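Local coordinates for designed helical repeat protein (PDB 5CWD), which has no known natural function, being a computationally designed helical repeat protein built to explore folds of repeated helical units, at residues T3-A15 with C34-A48. Residues are numbered along the deposited sequence; the frame is centred on the assembly and turned at random.
Sequences TKEDARSTCEKAA and CLEVAKQAGMPTKEA
Cys11 and Cys34 are joined by a disulfide, SG to SG 2.0 Å with chi3 83°, between two nearly antiparallel helices whose axes come within 8.5 Å at an angle of 176°. So close an approach suits the small side chain of Ala7, whose CB lies 3.7 Å from Ala41 CB and also meets the CE methyl of Met43. With its chain extended as far as SD and bent at chi3 (-65°), Met43 lays that methyl beside Lys4 CB and Arg8 CG. On another flank Thr10 and Val37 meet tip to tip, Thr10 CG2 3.9 Å from Val37 CG2. Thr10 OG1 bonds to Asp6 O (2.6 Å) from above the carbonyl plane, on the face opposite Thr10 N. A glycine in place of Thr10 would probably strip packing from Val37 CG2 and partly from CG1, leaving Asp6 O with the backbone donor alone. The Glu47 side is looser: its carboxylate is near Lys4 and Arg8 but beyond salt-bridge distance from both, while Arg8 NH1 pairs with Glu5 OE2 at 3.3 Å. Gly42, at positive phi, forms a Schellman motif, and Pro44 takes the N-cap position of helix 45-63, linking it to the disulfide-stapled antiparallel hairpin of helices 4-20 and 24-40, an alpha-helical repeat arrangement.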
ATOM      1  N   THR A   3      -5.354  15.474  18.374  1.00 59.92           N
ATOM      2  CA  THR A   3      -6.465  15.183  17.476  1.00 62.89           C
ATOM      3  C   THR A   3      -6.098  14.066  16.502  1.00 65.08           C
ATOM      4  O   THR A   3      -4.951  13.963  16.068  1.00 65.06           O
ATOM      5  CB  THR A   3      -6.882  16.425  16.673  1.00 64.92           C
ATOM      6  OG1 THR A   3      -5.856  16.754  15.732  1.00 65.07           O
ATOM      7  CG2 THR A   3      -7.117  17.610  17.596  1.00 64.83           C
ATOM      8  N   LYS A   4      -7.077  13.237  16.157  1.00 65.29           N
ATOM      9  CA  LYS A   4      -6.834  12.092  15.287  1.00 64.25           C
ATOM     10  C   LYS A   4      -6.491  12.515  13.867  1.00 64.57           C
ATOM     11  O   LYS A   4      -5.652  11.893  13.215  1.00 67.02           O
ATOM     12  CB  LYS A   4      -8.053  11.167  15.268  1.00 66.97           C
ATOM     13  CG  LYS A   4      -8.290  10.447  16.585  1.00 68.46           C
ATOM     14  CD  LYS A   4      -9.029   9.133  16.391  1.00 68.18           C
ATOM     15  CE  LYS A   4      -9.091   8.343  17.694  1.00 69.90           C
ATOM     16  NZ  LYS A   4      -9.610   6.960  17.493  1.00 69.79           N
ATOM     17  N   GLU A   5      -7.142  13.569  13.387  1.00 63.38           N
ATOM     18  CA  GLU A   5      -6.900  14.052  12.033  1.00 65.92           C
ATOM     19  C   GLU A   5      -5.454  14.519  11.880  1.00 64.48           C
ATOM     20  O   GLU A   5      -4.819  14.290  10.843  1.00 62.18           O
ATOM     21  CB  GLU A   5      -7.873  15.179  11.690  1.00 66.85           C
ATOM     22  CG  GLU A   5      -9.332  14.741  11.688  1.00 69.25           C
ATOM     23  CD  GLU A   5      -9.608  13.624  10.693  1.00 70.50           C
ATOM     24  OE1 GLU A   5      -8.948  13.593   9.633  1.00 67.61           O
ATOM     25  OE2 GLU A   5     -10.482  12.775  10.972  1.00 72.15           O
ATOM     26  N   ASP A   6      -4.936  15.162  12.923  1.00 63.07           N
ATOM     27  CA  ASP A   6      -3.526  15.524  12.968  1.00 62.20           C
ATOM     28  C   ASP A   6      -2.660  14.280  12.835  1.00 62.05           C
ATOM     29  O   ASP A   6      -1.686  14.272  12.089  1.00 60.88           O
ATOM     30  CB  ASP A   6      -3.183  16.250  14.270  1.00 61.43           C
ATOM     31  CG  ASP A   6      -3.548  17.717  14.235  1.00 63.65           C
ATOM     32  OD1 ASP A   6      -3.188  18.400  13.252  1.00 61.43           O
ATOM     33  OD2 ASP A   6      -4.194  18.186  15.197  1.00 65.04           O
ATOM     34  N   ALA A   7      -3.024  13.233  13.568  1.00 63.93           N
ATOM     35  CA  ALA A   7      -2.259  11.993  13.559  1.00 61.28           C
ATOM     36  C   ALA A   7      -2.267  11.355  12.171  1.00 59.87           C
ATOM     37  O   ALA A   7      -1.214  10.977  11.654  1.00 61.38           O
ATOM     38  CB  ALA A   7      -2.809  11.024  14.598  1.00 63.05           C
ATOM     39  N   ARG A   8      -3.450  11.241  11.573  1.00 59.42           N
ATOM     40  CA  ARG A   8      -3.570  10.712  10.217  1.00 58.77           C
ATOM     41  C   ARG A   8      -2.729  11.528   9.242  1.00 60.58           C
ATOM     42  O   ARG A   8      -1.940  10.977   8.461  1.00 60.39           O
ATOM     43  CB  ARG A   8      -5.028  10.715   9.755  1.00 62.89           C
ATOM     44  CG  ARG A   8      -5.851   9.532  10.235  1.00 66.74           C
ATOM     45  CD  ARG A   8      -7.092   9.354   9.373  1.00 68.53           C
ATOM     46  NE  ARG A   8      -7.969   8.293   9.866  1.00 72.02           N
ATOM     47  CZ  ARG A   8      -9.014   8.479  10.670  1.00 71.39           C
ATOM     48  NH1 ARG A   8      -9.342   9.695  11.092  1.00 65.58           N
ATOM     49  NH2 ARG A   8      -9.738   7.436  11.053  1.00 73.19           N
ATOM     50  N   SER A   9      -2.909  12.844   9.294  1.00 59.09           N
ATOM     51  CA  SER A   9      -2.152  13.751   8.444  1.00 57.02           C
ATOM     52  C   SER A   9      -0.655  13.523   8.615  1.00 56.00           C
ATOM     53  O   SER A   9       0.083  13.393   7.637  1.00 58.30           O
ATOM     54  CB  SER A   9      -2.506  15.199   8.771  1.00 59.51           C
ATOM     55  OG  SER A   9      -1.778  16.093   7.946  1.00 62.61           O
ATOM     56  N   THR A  10      -0.222  13.459   9.868  1.00 55.93           N
ATOM     57  CA  THR A  10       1.183  13.265  10.193  1.00 54.99           C
ATOM     58  C   THR A  10       1.682  11.939   9.645  1.00 54.95           C
ATOM     59  O   THR A  10       2.785  11.857   9.114  1.00 55.86           O
ATOM     60  CB  THR A  10       1.424  13.295  11.713  1.00 58.21           C
ATOM     61  OG1 THR A  10       0.876  14.498  12.265  1.00 61.29           O
ATOM     62  CG2 THR A  10       2.914  13.236  12.023  1.00 61.13           C
ATOM     63  N   CYS A  11       0.867  10.900   9.786  1.00 56.29           N
ATOM     64  CA  CYS A  11       1.244   9.578   9.307  1.00 55.07           C
ATOM     65  C   CYS A  11       1.359   9.546   7.789  1.00 55.13           C
ATOM     66  O   CYS A  11       2.294   8.953   7.246  1.00 57.25           O
ATOM     67  CB  CYS A  11       0.237   8.534   9.782  1.00 55.59           C
ATOM     68  SG  CYS A  11       0.312   8.224  11.561  1.00 58.34           S
ATOM     69  N   GLU A  12       0.417  10.183   7.101  1.00 53.86           N
ATOM     70  CA  GLU A  12       0.471  10.235   5.641  1.00 56.13           C
ATOM     71  C   GLU A  12       1.672  11.046   5.151  1.00 54.54           C
ATOM     72  O   GLU A  12       2.429  10.597   4.282  1.00 54.38           O
ATOM     73  CB  GLU A  12      -0.821  10.825   5.076  1.00 55.77           C
ATOM     74  CG  GLU A  12      -0.787  11.003   3.557  1.00 54.47           C
ATOM     75  CD  GLU A  12      -2.074  10.591   2.858  1.00 58.15           C
ATOM     76  OE1 GLU A  12      -3.036  10.169   3.536  1.00 57.52           O
ATOM     77  OE2 GLU A  12      -2.118  10.686   1.613  1.00 59.89           O
ATOM     78  N   LYS A  13       1.835  12.242   5.705  1.00 53.09           N
ATOM     79  CA  LYS A  13       2.971  13.088   5.373  1.00 51.42           C
ATOM     80  C   LYS A  13       4.276  12.347   5.643  1.00 54.82           C
ATOM     81  O   LYS A  13       5.191  12.349   4.819  1.00 59.50           O
ATOM     82  CB  LYS A  13       2.916  14.384   6.179  1.00 53.83           C
ATOM     83  CG  LYS A  13       4.014  15.382   5.855  1.00 57.71           C
ATOM     84  CD  LYS A  13       3.930  16.587   6.777  1.00 59.58           C
ATOM     85  CE  LYS A  13       5.070  17.560   6.537  1.00 65.87           C
ATOM     86  NZ  LYS A  13       5.026  18.705   7.488  1.00 71.56           N
ATOM     87  N   ALA A  14       4.345  11.706   6.802  1.00 54.04           N
ATOM     88  CA  ALA A  14       5.512  10.927   7.184  1.00 55.62           C
ATOM     89  C   ALA A  14       5.742   9.793   6.193  1.00 56.89           C
ATOM     90  O   ALA A  14       6.878   9.520   5.801  1.00 59.72           O
ATOM     91  CB  ALA A  14       5.345  10.379   8.592  1.00 56.45           C
ATOM     92  N   ALA A  15       4.658   9.136   5.787  1.00 57.68           N
ATOM     93  CA  ALA A  15       4.744   8.061   4.803  1.00 56.09           C
ATOM     94  C   ALA A  15       5.338   8.571   3.499  1.00 55.62           C
ATOM     95  O   ALA A  15       6.272   7.975   2.959  1.00 56.44           O
ATOM     96  CB  ALA A  15       3.377   7.449   4.555  1.00 55.00           C
ATOM     97  N   CYS A  34       5.155   9.166  13.483  1.00 58.67           N
ATOM     98  CA  CYS A  34       3.750   8.851  13.236  1.00 58.64           C
ATOM     99  C   CYS A  34       3.106   8.210  14.464  1.00 57.68           C
ATOM    100  O   CYS A  34       2.032   8.629  14.909  1.00 57.69           O
ATOM    101  CB  CYS A  34       3.615   7.924  12.028  1.00 58.12           C
ATOM    102  SG  CYS A  34       1.998   7.134  11.867  1.00 54.64           S
ATOM    103  N   LEU A  35       3.771   7.201  15.016  1.00 57.94           N
ATOM    104  CA  LEU A  35       3.259   6.522  16.200  1.00 57.58           C
ATOM    105  C   LEU A  35       3.216   7.452  17.410  1.00 60.44           C
ATOM    106  O   LEU A  35       2.251   7.432  18.173  1.00 60.04           O
ATOM    107  CB  LEU A  35       4.105   5.291  16.527  1.00 58.09           C
ATOM    108  CG  LEU A  35       4.155   4.163  15.493  1.00 56.10           C
ATOM    109  CD1 LEU A  35       4.650   2.889  16.152  1.00 57.56           C
ATOM    110  CD2 LEU A  35       2.807   3.931  14.830  1.00 56.42           C
ATOM    111  N   GLU A  36       4.260   8.256  17.593  1.00 60.47           N
ATOM    112  CA  GLU A  36       4.286   9.205  18.701  1.00 58.75           C
ATOM    113  C   GLU A  36       3.086  10.144  18.640  1.00 58.87           C
ATOM    114  O   GLU A  36       2.350  10.282  19.616  1.00 59.91           O
ATOM    115  CB  GLU A  36       5.582  10.016  18.697  1.00 61.74           C
ATOM    116  CG  GLU A  36       5.618  11.109  19.758  1.00 64.14           C
ATOM    117  CD  GLU A  36       6.949  11.832  19.822  1.00 69.03           C
ATOM    118  OE1 GLU A  36       7.910  11.379  19.163  1.00 69.11           O
ATOM    119  OE2 GLU A  36       7.032  12.855  20.535  1.00 69.69           O
ATOM    120  N   VAL A  37       2.887  10.788  17.493  1.00 60.77           N
ATOM    121  CA  VAL A  37       1.753  11.696  17.337  1.00 58.18           C
ATOM    122  C   VAL A  37       0.442  10.926  17.466  1.00 58.48           C
ATOM    123  O   VAL A  37      -0.528  11.440  18.022  1.00 59.13           O
ATOM    124  CB  VAL A  37       1.796  12.435  15.986  1.00 59.35           C
ATOM    125  CG1 VAL A  37       0.526  13.258  15.763  1.00 59.02           C
ATOM    126  CG2 VAL A  37       3.019  13.335  15.928  1.00 61.54           C
ATOM    127  N   ALA A  38       0.411   9.700  16.953  1.00 59.08           N
ATOM    128  CA  ALA A  38      -0.766   8.855  17.110  1.00 56.84           C
ATOM    129  C   ALA A  38      -1.027   8.562  18.584  1.00 58.62           C
ATOM    130  O   ALA A  38      -2.180   8.461  19.006  1.00 58.78           O
ATOM    131  CB  ALA A  38      -0.597   7.568  16.337  1.00 57.94           C
ATOM    132  N   LYS A  39       0.043   8.429  19.364  1.00 59.40           N
ATOM    133  CA  LYS A  39      -0.075   8.185  20.800  1.00 58.47           C
ATOM    134  C   LYS A  39      -0.563   9.442  21.511  1.00 59.54           C
ATOM    135  O   LYS A  39      -1.434   9.380  22.379  1.00 59.21           O
ATOM    136  CB  LYS A  39       1.264   7.731  21.392  1.00 57.49           C
ATOM    137  CG  LYS A  39       1.676   6.312  21.023  1.00 58.58           C
ATOM    138  CD  LYS A  39       3.170   6.099  21.244  1.00 58.92           C
ATOM    139  CE  LYS A  39       3.642   4.763  20.691  1.00 60.44           C
ATOM    140  NZ  LYS A  39       5.130   4.653  20.680  1.00 59.57           N
ATOM    141  N   GLN A  40       0.011  10.583  21.139  1.00 61.38           N
ATOM    142  CA  GLN A  40      -0.411  11.868  21.679  1.00 59.65           C
ATOM    143  C   GLN A  40      -1.870  12.134  21.332  1.00 58.60           C
ATOM    144  O   GLN A  40      -2.659  12.536  22.184  1.00 61.12           O
ATOM    145  CB  GLN A  40       0.467  12.998  21.138  1.00 61.60           C
ATOM    146  CG  GLN A  40       1.909  12.955  21.616  1.00 61.27           C
ATOM    147  CD  GLN A  40       2.745  14.077  21.031  1.00 65.96           C
ATOM    148  OE1 GLN A  40       2.260  14.874  20.225  1.00 62.62           O
ATOM    149  NE2 GLN A  40       4.010  14.145  21.433  1.00 69.79           N
ATOM    150  N   ALA A  41      -2.221  11.897  20.073  1.00 60.02           N
ATOM    151  CA  ALA A  41      -3.585  12.104  19.603  1.00 61.36           C
ATOM    152  C   ALA A  41      -4.542  11.090  20.220  1.00 62.46           C
ATOM    153  O   ALA A  41      -5.760  11.206  20.071  1.00 65.24           O
ATOM    154  CB  ALA A  41      -3.638  12.020  18.084  1.00 64.09           C
ATOM    155  N   GLY A  42      -3.988  10.094  20.907  1.00 61.35           N
ATOM    156  CA  GLY A  42      -4.791   9.061  21.532  1.00 57.77           C
ATOM    157  C   GLY A  42      -5.378   8.124  20.499  1.00 57.12           C
ATOM    158  O   GLY A  42      -6.430   7.522  20.722  1.00 56.69           O
ATOM    159  N   MET A  43      -4.699   8.008  19.363  1.00 58.23           N
ATOM    160  CA  MET A  43      -5.124   7.110  18.298  1.00 58.15           C
ATOM    161  C   MET A  43      -4.456   5.749  18.467  1.00 57.53           C
ATOM    162  O   MET A  43      -3.281   5.677  18.826  1.00 58.10           O
ATOM    163  CB  MET A  43      -4.783   7.692  16.926  1.00 59.95           C
ATOM    164  CG  MET A  43      -5.125   6.768  15.761  1.00 59.46           C
ATOM    165  SD  MET A  43      -4.723   7.474  14.156  1.00 56.16           S
ATOM    166  CE  MET A  43      -5.850   8.864  14.112  1.00 64.85           C
ATOM    167  N   PRO A  44      -5.203   4.660  18.212  1.00 56.25           N
ATOM    168  CA  PRO A  44      -4.583   3.332  18.271  1.00 54.81           C
ATOM    169  C   PRO A  44      -3.416   3.199  17.296  1.00 55.17           C
ATOM    170  O   PRO A  44      -3.518   3.641  16.152  1.00 56.05           O
ATOM    171  CB  PRO A  44      -5.730   2.392  17.888  1.00 55.57           C
ATOM    172  CG  PRO A  44      -6.966   3.143  18.227  1.00 53.82           C
ATOM    173  CD  PRO A  44      -6.653   4.578  17.959  1.00 55.59           C
ATOM    174  N   THR A  45      -2.321   2.599  17.751  1.00 53.95           N
ATOM    175  CA  THR A  45      -1.133   2.441  16.922  1.00 54.20           C
ATOM    176  C   THR A  45      -1.434   1.647  15.654  1.00 53.63           C
ATOM    177  O   THR A  45      -0.894   1.943  14.588  1.00 55.37           O
ATOM    178  CB  THR A  45      -0.003   1.740  17.694  1.00 55.80           C
ATOM    179  OG1 THR A  45      -0.501   0.527  18.276  1.00 58.23           O
ATOM    180  CG2 THR A  45       0.538   2.649  18.788  1.00 56.91           C
ATOM    181  N   LYS A  46      -2.297   0.644  15.771  1.00 53.47           N
ATOM    182  CA  LYS A  46      -2.677  -0.174  14.624  1.00 52.41           C
ATOM    183  C   LYS A  46      -3.259   0.680  13.504  1.00 51.69           C
ATOM    184  O   LYS A  46      -2.824   0.595  12.355  1.00 53.07           O
ATOM    185  CB  LYS A  46      -3.694  -1.244  15.031  1.00 53.74           C
ATOM    186  CG  LYS A  46      -3.123  -2.369  15.876  1.00 50.92           C
ATOM    187  CD  LYS A  46      -4.026  -3.596  15.838  1.00 51.12           C
ATOM    188  CE  LYS A  46      -3.369  -4.796  16.502  1.00 53.49           C
ATOM    189  NZ  LYS A  46      -4.132  -6.051  16.258  1.00 55.37           N
ATOM    190  N   GLU A  47      -4.244   1.503  13.848  1.00 53.48           N
ATOM    191  CA  GLU A  47      -4.927   2.328  12.860  1.00 53.99           C
ATOM    192  C   GLU A  47      -3.959   3.350  12.275  1.00 52.38           C
ATOM    193  O   GLU A  47      -4.004   3.657  11.081  1.00 54.82           O
ATOM    194  CB  GLU A  47      -6.135   3.025  13.487  1.00 55.71           C
ATOM    195  CG  GLU A  47      -7.217   3.410  12.488  1.00 58.84           C
ATOM    196  CD  GLU A  47      -8.433   4.021  13.157  1.00 64.24           C
ATOM    197  OE1 GLU A  47      -8.255   4.907  14.020  1.00 66.25           O
ATOM    198  OE2 GLU A  47      -9.566   3.611  12.824  1.00 64.83           O
ATOM    199  N   ALA A  48      -3.078   3.866  13.123  1.00 50.51           N
ATOM    200  CA  ALA A  48      -2.043   4.787  12.676  1.00 51.42           C
ATOM    201  C   ALA A  48      -1.173   4.126  11.614  1.00 52.55           C
ATOM    202  O   ALA A  48      -1.019   4.644  10.505  1.00 54.76           O
ATOM    203  CB  ALA A  48      -1.196   5.236  13.847  1.00 52.52           C
TER